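Local coordinates for protein Eps1p (Saccharomyces cerevisiae, PDB 4TW5) that belongs to the thioredoxin-fold proteins, with two thioredoxin-like domains joined in one chain and a CXXC disulfide in each, at residues K41-V46 with Y84-R89; Y91-Y96 with N122-D127; E145-K150 with A236-N241. All blocks are in the same frame, centred on the assembly; numbering follows the deposited sequence.

Contact 1. Residues K41-V46 with Y84-R89; sequences KHLAPV and YFPEIR
L43 meets P86 and I88 through apolar groups alone. The CD2 branch of L43 does most of the work. CD2 of L43 lies 3.6 Å from CG of P86 and 3.7 Å from its CB. The L43 and P86 side chains run at a slant to each other. The other branch, CD1, reaches the tip of I88, with L43 CD1 and I88 CD1 4.4 Å apart. L43 can span both because its CG stands anti to the backbone N (chi1 176°), which throws the fork toward the strand. All three residues are buried. D31 of strand 27-33 also touches both L43 and P86.

The peptide bond before P86 is cis. A cis-proline facing the CXXC motif is a hallmark of the thioredoxin fold, and here P86 packs on C40, which forms a disulfide with C37. L43 sits just after that motif, where the chain leads into helix 44-53. P86 comes just before strand 87-92. The contact therefore joins the chain leading into helix 44-53 to the beginning of strand 87-92, an inner strand of the sheet, close to the disulfide.

Polar contacts lie on the other side of the strand. The CB of I88 points toward L43, whereas that of E87 points away. R89 grips a single carboxylate oxygen of E87 side-on in a salt bridge. NE of R89 is 2.6 Å from OE2 of E87, and NH2 of R89 is 2.9 Å from the same atom. Both nitrogens come from one face of the carboxylate, the NE well above its plane (65°), while OE2 stays close to the guanidinium plane. OE1 of E87 lies 3.7 Å above the Y84 ring, displaced toward the rim, and accepts a hydrogen bond from E83 N. NH1 of R89 bonds to E80 O and to Y91 OH.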
loop_
_atom_site.group_PDB
_atom_site.type_symbol
_atom_site.label_atom_id
_atom_site.label_comp_id
_atom_site.label_asym_id
_atom_site.label_seq_id
_atom_site.Cartn_x
_atom_site.Cartn_y
_atom_site.Cartn_z
ATOM N N LYS A 41 53.558 -19.088 16.020
ATOM C CA LYS A 41 53.959 -19.307 17.403
ATOM C C LYS A 41 53.239 -18.290 18.261
ATOM O O LYS A 41 53.335 -18.297 19.487
ATOM C CB LYS A 41 55.474 -19.191 17.590
ATOM C CG LYS A 41 56.297 -20.017 16.628
ATOM C CD LYS A 41 57.771 -19.879 16.960
ATOM C CE LYS A 41 58.603 -20.843 16.148
ATOM N NZ LYS A 41 58.102 -22.238 16.313
ATOM N N HIS A 42 52.481 -17.433 17.594
ATOM C CA HIS A 42 51.585 -16.541 18.294
ATOM C C HIS A 42 50.182 -17.144 18.311
ATOM O O HIS A 42 49.309 -16.683 19.048
ATOM C CB HIS A 42 51.573 -15.172 17.606
ATOM C CG HIS A 42 51.058 -14.067 18.468
ATOM N ND1 HIS A 42 50.267 -13.047 17.980
ATOM C CD2 HIS A 42 51.238 -13.807 19.784
ATOM C CE1 HIS A 42 49.974 -12.213 18.961
ATOM N NE2 HIS A 42 50.548 -12.653 20.067
ATOM N N LEU A 43 49.995 -18.204 17.524
ATOM C CA LEU A 43 48.764 -18.997 17.526
ATOM C C LEU A 43 48.820 -20.166 18.508
ATOM O O LEU A 43 47.843 -20.461 19.190
ATOM C CB LEU A 43 48.494 -19.533 16.118
ATOM C CG LEU A 43 47.323 -20.479 15.834
ATOM C CD1 LEU A 43 45.975 -19.827 16.126
ATOM C CD2 LEU A 43 47.376 -20.947 14.404
ATOM N N ALA A 44 49.988 -20.801 18.586
ATOM C CA ALA A 44 50.192 -22.032 19.352
ATOM C C ALA A 44 49.678 -22.015 20.802
ATOM O O ALA A 44 49.004 -22.966 21.225
ATOM C CB ALA A 44 51.676 -22.403 19.335
ATOM N N PRO A 45 49.992 -20.962 21.581
ATOM C CA PRO A 45 49.471 -21.010 22.953
ATOM C C PRO A 45 47.968 -20.737 23.009
ATOM O O PRO A 45 47.305 -21.181 23.938
ATOM C CB PRO A 45 50.264 -19.916 23.667
ATOM C CG PRO A 45 50.586 -18.949 22.596
ATOM C CD PRO A 45 50.787 -19.742 21.340
ATOM N N VAL A 46 47.453 -19.979 22.046
ATOM C CA VAL A 46 46.019 -19.754 21.947
ATOM C C VAL A 46 45.299 -21.050 21.603
ATOM O O VAL A 46 44.246 -21.362 22.154
ATOM C CB VAL A 46 45.696 -18.678 20.891
ATOM C CG1 VAL A 46 44.275 -18.844 20.339
ATOM C CG2 VAL A 46 45.919 -17.296 21.468
ATOM N N TYR A 84 49.022 -20.885 2.844
ATOM C CA TYR A 84 49.658 -19.993 3.802
ATOM C C TYR A 84 49.871 -20.641 5.162
ATOM O O TYR A 84 49.370 -21.731 5.429
ATOM C CB TYR A 84 48.816 -18.719 3.958
ATOM C CG TYR A 84 47.333 -18.959 4.175
ATOM C CD1 TYR A 84 46.776 -18.904 5.452
ATOM C CD2 TYR A 84 46.487 -19.232 3.104
ATOM C CE1 TYR A 84 45.418 -19.116 5.655
ATOM C CE2 TYR A 84 45.131 -19.448 3.295
ATOM C CZ TYR A 84 44.602 -19.389 4.569
ATOM O OH TYR A 84 43.257 -19.605 4.744
ATOM N N PHE A 85 50.618 -19.949 6.011
ATOM C CA PHE A 85 50.879 -20.359 7.383
ATOM C C PHE A 85 50.573 -19.191 8.315
ATOM O O PHE A 85 50.982 -18.059 8.044
ATOM C CB PHE A 85 52.328 -20.816 7.560
ATOM C CG PHE A 85 52.645 -22.134 6.905
ATOM C CD1 PHE A 85 51.747 -23.190 6.966
ATOM C CD2 PHE A 85 53.844 -22.318 6.230
ATOM C CE1 PHE A 85 52.042 -24.408 6.367
ATOM C CE2 PHE A 85 54.146 -23.527 5.626
ATOM C CZ PHE A 85 53.241 -24.575 5.695
ATOM N N PRO A 86 49.815 -19.450 9.392
ATOM C CA PRO A 86 49.188 -20.752 9.622
ATOM C C PRO A 86 47.857 -20.823 8.887
ATOM O O PRO A 86 47.278 -19.778 8.577
ATOM C CB PRO A 86 48.979 -20.771 11.128
ATOM C CG PRO A 86 48.731 -19.336 11.459
ATOM C CD PRO A 86 49.550 -18.515 10.498
ATOM N N GLU A 87 47.367 -22.027 8.627
ATOM C CA GLU A 87 46.086 -22.170 7.949
ATOM C C GLU A 87 45.113 -23.038 8.728
ATOM O O GLU A 87 45.358 -24.235 8.933
ATOM C CB GLU A 87 46.280 -22.745 6.557
ATOM C CG GLU A 87 44.980 -22.885 5.815
ATOM C CD GLU A 87 45.162 -23.045 4.330
ATOM O OE1 GLU A 87 46.310 -22.916 3.849
ATOM O OE2 GLU A 87 44.149 -23.307 3.648
ATOM N N ILE A 88 44.009 -22.427 9.154
ATOM C CA ILE A 88 42.997 -23.124 9.939
ATOM C C ILE A 88 41.820 -23.620 9.089
ATOM O O ILE A 88 41.147 -22.829 8.435
ATOM C CB ILE A 88 42.466 -22.221 11.039
ATOM C CG1 ILE A 88 43.632 -21.566 11.776
ATOM C CG2 ILE A 88 41.565 -23.013 11.994
ATOM C CD1 ILE A 88 43.196 -20.594 12.824
ATOM N N ARG A 89 41.559 -24.925 9.126
ATOM C CA ARG A 89 40.586 -25.552 8.224
ATOM C C ARG A 89 39.577 -26.481 8.913
ATOM O O ARG A 89 39.875 -27.077 9.957
ATOM C CB ARG A 89 41.316 -26.359 7.158
ATOM C CG ARG A 89 42.214 -25.579 6.222
ATOM C CD ARG A 89 42.704 -26.504 5.137
ATOM N NE ARG A 89 43.452 -25.811 4.101
ATOM C CZ ARG A 89 43.727 -26.337 2.912
ATOM N NH1 ARG A 89 43.328 -27.562 2.621
ATOM N NH2 ARG A 89 44.412 -25.642 2.021
#

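Contact 2. Residues Y91-Y96 with N122-D127; sequences YNPSGY and NNLDTD
N92 and P93 lie in the turn of the beta hairpin of strands 87-92 and 95-99, and they rest on N123 and L124 in the short, weakly bonded helix 121-124. The polar link is one weak hydrogen bond. ND2 of N92 donates to the backbone O of N123 over 3.3 Å, with an N-H...O angle of 152°. CB of N92 also sits near this carbonyl, 3.6 Å from N123 O. The CG of N92 falls between the backbone N and the carbonyl carbon (chi1 63°), and this directs the amide nitrogen at the carbonyl of N123. The amide oxygen turns back over the hairpin. OD1 of N92 lies 3.0 Å from N of S94.

N92 to G95 is a type I beta turn. N92 and G95 are linked in both directions, with N of N92 2.9 Å from O of G95 and N of G95 2.9 Å from O of N92. G95 has a positive phi (128°), a conformation that glycine takes readily. In the thioredoxin fold this hairpin forms the antiparallel end of the sheet. Strand 95-99 is its outermost strand on that side.

The apolar link is looser. CD of P93 lies 4.2 Å from CD2 of L124. P93 is exposed and L124 partly exposed. The chain leaves helical angles at D125, which has a positive phi.

N123 turns its own amide elsewhere. Its ND2 bonds to E117 O near the end of helix 107-118. Its side chain packs on L27, L90 and I97, which belong to three neighbouring strands. OD1 of N122 accepts from NH1 of R185, on helix 180-196.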
loop_
_atom_site.group_PDB
_atom_site.type_symbol
_atom_site.label_atom_id
_atom_site.label_comp_id
_atom_site.label_asym_id
_atom_site.label_seq_id
_atom_site.Cartn_x
_atom_site.Cartn_y
_atom_site.Cartn_z
ATOM N N TYR A 91 37.309 -29.922 8.337
ATOM C CA TYR A 91 37.130 -31.138 7.564
ATOM C C TYR A 91 35.971 -31.948 8.109
ATOM O O TYR A 91 35.613 -31.821 9.281
ATOM C CB TYR A 91 38.399 -31.978 7.586
ATOM C CG TYR A 91 39.512 -31.448 6.708
ATOM C CD1 TYR A 91 40.248 -30.331 7.086
ATOM C CD2 TYR A 91 39.859 -32.089 5.525
ATOM C CE1 TYR A 91 41.279 -29.848 6.293
ATOM C CE2 TYR A 91 40.891 -31.611 4.725
ATOM C CZ TYR A 91 41.595 -30.492 5.125
ATOM O OH TYR A 91 42.621 -30.011 4.361
ATOM N N ASN A 92 35.328 -32.723 7.243
ATOM C CA ASN A 92 34.400 -33.738 7.714
ATOM C C ASN A 92 34.919 -35.085 7.174
ATOM O O ASN A 92 35.984 -35.113 6.551
ATOM C CB ASN A 92 32.956 -33.392 7.335
ATOM C CG ASN A 92 32.698 -33.336 5.816
ATOM O OD1 ASN A 92 33.523 -33.710 4.985
ATOM N ND2 ASN A 92 31.511 -32.871 5.472
ATOM N N PRO A 93 34.225 -36.202 7.444
ATOM C CA PRO A 93 34.683 -37.476 6.852
ATOM C C PRO A 93 34.802 -37.497 5.311
ATOM O O PRO A 93 35.559 -38.315 4.779
ATOM C CB PRO A 93 33.606 -38.478 7.309
ATOM C CG PRO A 93 33.078 -37.911 8.572
ATOM C CD PRO A 93 33.126 -36.413 8.417
ATOM N N SER A 94 34.055 -36.653 4.608
ATOM C CA SER A 94 34.227 -36.539 3.147
ATOM C C SER A 94 35.417 -35.685 2.725
ATOM O O SER A 94 35.769 -35.675 1.546
ATOM C CB SER A 94 32.971 -36.001 2.458
ATOM O OG SER A 94 31.812 -36.710 2.868
ATOM N N GLY A 95 35.998 -34.915 3.642
ATOM C CA GLY A 95 37.132 -34.106 3.250
ATOM C C GLY A 95 36.997 -32.641 3.615
ATOM O O GLY A 95 36.233 -32.263 4.517
ATOM N N TYR A 96 37.779 -31.816 2.927
ATOM C CA TYR A 96 37.799 -30.382 3.178
ATOM C C TYR A 96 36.404 -29.764 3.041
ATOM O O TYR A 96 35.615 -30.191 2.208
ATOM C CB TYR A 96 38.778 -29.700 2.224
ATOM C CG TYR A 96 38.831 -28.200 2.356
ATOM C CD1 TYR A 96 39.497 -27.625 3.419
ATOM C CD2 TYR A 96 38.256 -27.355 1.406
ATOM C CE1 TYR A 96 39.579 -26.260 3.561
ATOM C CE2 TYR A 96 38.343 -25.964 1.539
ATOM C CZ TYR A 96 39.013 -25.431 2.630
ATOM O OH TYR A 96 39.127 -24.068 2.824
ATOM N N ASN A 122 24.476 -29.761 7.214
ATOM C CA ASN A 122 25.170 -30.347 6.068
ATOM C C ASN A 122 26.559 -30.879 6.433
ATOM O O ASN A 122 27.111 -31.707 5.713
ATOM C CB ASN A 122 25.333 -29.304 4.947
ATOM C CG ASN A 122 24.004 -28.670 4.513
ATOM O OD1 ASN A 122 23.172 -29.323 3.871
ATOM N ND2 ASN A 122 23.802 -27.388 4.869
ATOM N N ASN A 123 27.110 -30.426 7.563
ATOM C CA ASN A 123 28.470 -30.798 7.948
ATOM C C ASN A 123 28.535 -32.255 8.406
ATOM O O ASN A 123 29.487 -32.983 8.104
ATOM C CB ASN A 123 29.018 -29.855 9.022
ATOM C CG ASN A 123 29.493 -28.508 8.435
ATOM O OD1 ASN A 123 29.830 -28.421 7.260
ATOM N ND2 ASN A 123 29.550 -27.478 9.271
ATOM N N LEU A 124 27.542 -32.676 9.170
ATOM C CA LEU A 124 27.499 -34.080 9.552
ATOM C C LEU A 124 26.240 -34.744 9.023
ATOM O O LEU A 124 25.893 -35.839 9.451
ATOM C CB LEU A 124 27.589 -34.232 11.071
ATOM C CG LEU A 124 29.023 -34.054 11.544
ATOM C CD1 LEU A 124 29.140 -34.266 13.048
ATOM C CD2 LEU A 124 29.931 -35.021 10.786
ATOM N N ASP A 125 25.598 -34.086 8.059
ATOM C CA ASP A 125 24.316 -34.526 7.506
ATOM C C ASP A 125 23.395 -34.984 8.615
ATOM O O ASP A 125 22.923 -36.116 8.621
ATOM C CB ASP A 125 24.520 -35.619 6.451
ATOM C CG ASP A 125 25.429 -35.159 5.317
ATOM O OD1 ASP A 125 25.090 -34.155 4.636
ATOM O OD2 ASP A 125 26.494 -35.779 5.123
ATOM N N THR A 126 23.176 -34.089 9.570
ATOM C CA THR A 126 22.211 -34.309 10.638
ATOM C C THR A 126 20.881 -33.701 10.213
ATOM O O THR A 126 20.798 -33.012 9.202
ATOM C CB THR A 126 22.669 -33.700 11.986
ATOM O OG1 THR A 126 22.683 -32.273 11.902
ATOM C CG2 THR A 126 24.048 -34.225 12.372
ATOM N N ASP A 127 19.849 -33.923 11.010
ATOM C CA ASP A 127 18.495 -33.600 10.597
ATOM C C ASP A 127 17.975 -32.306 11.176
ATOM O O ASP A 127 17.629 -32.241 12.354
ATOM C CB ASP A 127 17.580 -34.755 11.018
ATOM C CG ASP A 127 16.150 -34.563 10.588
ATOM O OD1 ASP A 127 15.889 -33.814 9.612
ATOM O OD2 ASP A 127 15.281 -35.148 11.262
#

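Contact 3. Residues E145-K150 with A236-N241; sequences ELIAGK and ALVLPN
V238 is the side chain on which the last turns of helix 140-150 rest. Its CG1 is 3.7 Å from CD1 of I147, and the CD1 of I147 is equally close to V238 CG2. The I147 methyl thus sits over the fork of the valine, and the two side chains cross at about a right angle. CG1 of V238 also lies 3.7 Å from the backbone O of L146 and 4.2 Å from CB of L146. With CG1 anti to its backbone N (chi1 -175°), V238 presents both methyls to the helix.

Further along, backbone meets backbone. CA of N241 points its hydrogen at O of G149, with CA and O 3.6 Å apart and an angle of 152° at the hydrogen. A water between the segments lies 3.1 Å from L146 O. Its approach to L239 O is doubtfully short.

The helix end is shaped by a Schellman motif. G149, with positive phi, is its C-prime residue. K150 N bonds to E145 O, and G149 N bonds weakly to L146 O. The side chains of E145 and K150 also pair: NZ of K150 forms a salt bridge with OE2 of E145 at 2.7 Å, approaching from above the carboxylate plane.

Strand 234-238 lies between strands 155-160 and 247-249 in the sheet of the second thioredoxin-like domain. V238 pairs with H155, while L146 packs on L138 and H155. I147 touches L247 of its own chain and H227 of the second subunit, and its O accepts a hydrogen bond from N246 ND2.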
loop_
_atom_site.group_PDB
_atom_site.type_symbol
_atom_site.label_atom_id
_atom_site.label_comp_id
_atom_site.label_asym_id
_atom_site.label_seq_id
_atom_site.Cartn_x
_atom_site.Cartn_y
_atom_site.Cartn_z
ATOM N N GLU A 145 10.006 -0.879 16.219
ATOM C CA GLU A 145 10.662 -0.713 17.506
ATOM C C GLU A 145 12.150 -1.005 17.360
ATOM O O GLU A 145 12.965 -0.207 17.790
ATOM C CB GLU A 145 10.039 -1.606 18.583
ATOM C CG GLU A 145 8.626 -1.216 18.959
ATOM C CD GLU A 145 8.437 -1.163 20.468
ATOM O OE1 GLU A 145 8.631 -2.200 21.144
ATOM O OE2 GLU A 145 8.137 -0.061 20.983
ATOM N N LEU A 146 12.499 -2.099 16.684
ATOM C CA LEU A 146 13.902 -2.425 16.485
ATOM C C LEU A 146 14.649 -1.290 15.817
ATOM O O LEU A 146 15.791 -0.985 16.160
ATOM C CB LEU A 146 14.062 -3.678 15.641
ATOM C CG LEU A 146 13.513 -4.945 16.275
ATOM C CD1 LEU A 146 13.772 -6.094 15.330
ATOM C CD2 LEU A 146 14.163 -5.174 17.652
ATOM N N ILE A 147 13.985 -0.673 14.848
ATOM C CA ILE A 147 14.629 0.317 14.014
ATOM C C ILE A 147 14.633 1.695 14.679
ATOM O O ILE A 147 15.436 2.538 14.338
ATOM C CB ILE A 147 13.916 0.389 12.619
ATOM C CG1 ILE A 147 14.936 0.273 11.511
ATOM C CG2 ILE A 147 13.091 1.648 12.472
ATOM C CD1 ILE A 147 15.611 -1.042 11.536
ATOM N N ALA A 148 13.758 1.893 15.657
ATOM C CA ALA A 148 13.754 3.111 16.453
ATOM C C ALA A 148 14.902 3.117 17.482
ATOM O O ALA A 148 15.073 4.082 18.238
ATOM C CB ALA A 148 12.420 3.288 17.144
ATOM N N GLY A 149 15.657 2.023 17.537
ATOM C CA GLY A 149 16.832 1.962 18.382
ATOM C C GLY A 149 16.600 1.113 19.612
ATOM O O GLY A 149 17.335 1.225 20.599
ATOM N N LYS A 150 15.553 0.290 19.572
ATOM C CA LYS A 150 15.174 -0.485 20.740
ATOM C C LYS A 150 15.789 -1.885 20.837
ATOM O O LYS A 150 15.684 -2.535 21.882
ATOM C CB LYS A 150 13.649 -0.570 20.800
ATOM C CG LYS A 150 13.015 0.808 20.891
ATOM C CD LYS A 150 11.502 0.766 21.123
ATOM C CE LYS A 150 10.924 2.190 21.207
ATOM N NZ LYS A 150 9.458 2.187 21.495
ATOM N N ALA A 236 18.117 -8.074 5.799
ATOM C CA ALA A 236 18.743 -6.825 6.254
ATOM C C ALA A 236 19.221 -6.904 7.722
ATOM O O ALA A 236 18.606 -7.565 8.552
ATOM C CB ALA A 236 17.776 -5.682 6.098
ATOM N N LEU A 237 20.285 -6.187 8.059
ATOM C CA LEU A 237 20.763 -6.181 9.452
ATOM C C LEU A 237 20.310 -4.929 10.197
ATOM O O LEU A 237 20.319 -3.831 9.631
ATOM C CB LEU A 237 22.274 -6.281 9.501
ATOM C CG LEU A 237 22.934 -6.403 10.875
ATOM C CD1 LEU A 237 22.503 -7.674 11.592
ATOM C CD2 LEU A 237 24.420 -6.425 10.673
ATOM N N VAL A 238 19.833 -5.123 11.426
ATOM C CA VAL A 238 19.500 -4.035 12.336
ATOM C C VAL A 238 20.532 -3.934 13.468
ATOM O O VAL A 238 20.745 -4.884 14.211
ATOM C CB VAL A 238 18.104 -4.190 12.974
ATOM C CG1 VAL A 238 17.782 -2.958 13.804
ATOM C CG2 VAL A 238 17.017 -4.438 11.916
ATOM N N LEU A 239 21.180 -2.778 13.574
ATOM C CA LEU A 239 22.158 -2.539 14.623
ATOM C C LEU A 239 21.460 -2.116 15.901
ATOM O O LEU A 239 20.561 -1.276 15.878
ATOM C CB LEU A 239 23.158 -1.486 14.179
ATOM C CG LEU A 239 24.003 -1.931 12.986
ATOM C CD1 LEU A 239 25.029 -0.873 12.624
ATOM C CD2 LEU A 239 24.718 -3.249 13.281
ATOM N N PRO A 240 21.917 -2.659 17.033
ATOM C CA PRO A 240 21.292 -2.405 18.334
ATOM C C PRO A 240 21.600 -1.011 18.890
ATOM O O PRO A 240 22.680 -0.456 18.646
ATOM C CB PRO A 240 21.906 -3.490 19.225
ATOM C CG PRO A 240 23.268 -3.706 18.631
ATOM C CD PRO A 240 23.107 -3.528 17.141
ATOM N N ASN A 241 20.632 -0.448 19.606
ATOM C CA ASN A 241 20.856 0.787 20.341
ATOM C C ASN A 241 21.331 1.992 19.493
ATOM O O ASN A 241 21.971 2.898 20.025
ATOM C CB ASN A 241 21.844 0.495 21.487
ATOM C CG ASN A 241 21.228 -0.406 22.562
ATOM O OD1 ASN A 241 20.135 -0.134 23.055
ATOM N ND2 ASN A 241 21.892 -1.507 22.872
HETATM O O HOH W 1 18.670 -0.424 17.284
#

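In the fold
Contacts 1 and 2 both use strand 87-92 of the first thioredoxin domain. Contact 1 sits at the start of the strand and contact 2 at its end, with centres about 23 Å apart. They touch where CD of R89 packs on CE1 of Y96, at 3.5 Å. Contact 1 lies by the C37-C40 disulfide. Contact 3 lies in the second domain, which holds the C177-C180 disulfide. Its centre is about 36 Å from that of contact 1 and about 35 Å from that of contact 2. Contacts 2 and 3 lie on opposite sides of the chain's centre; their nearest atoms are about 20 Å apart.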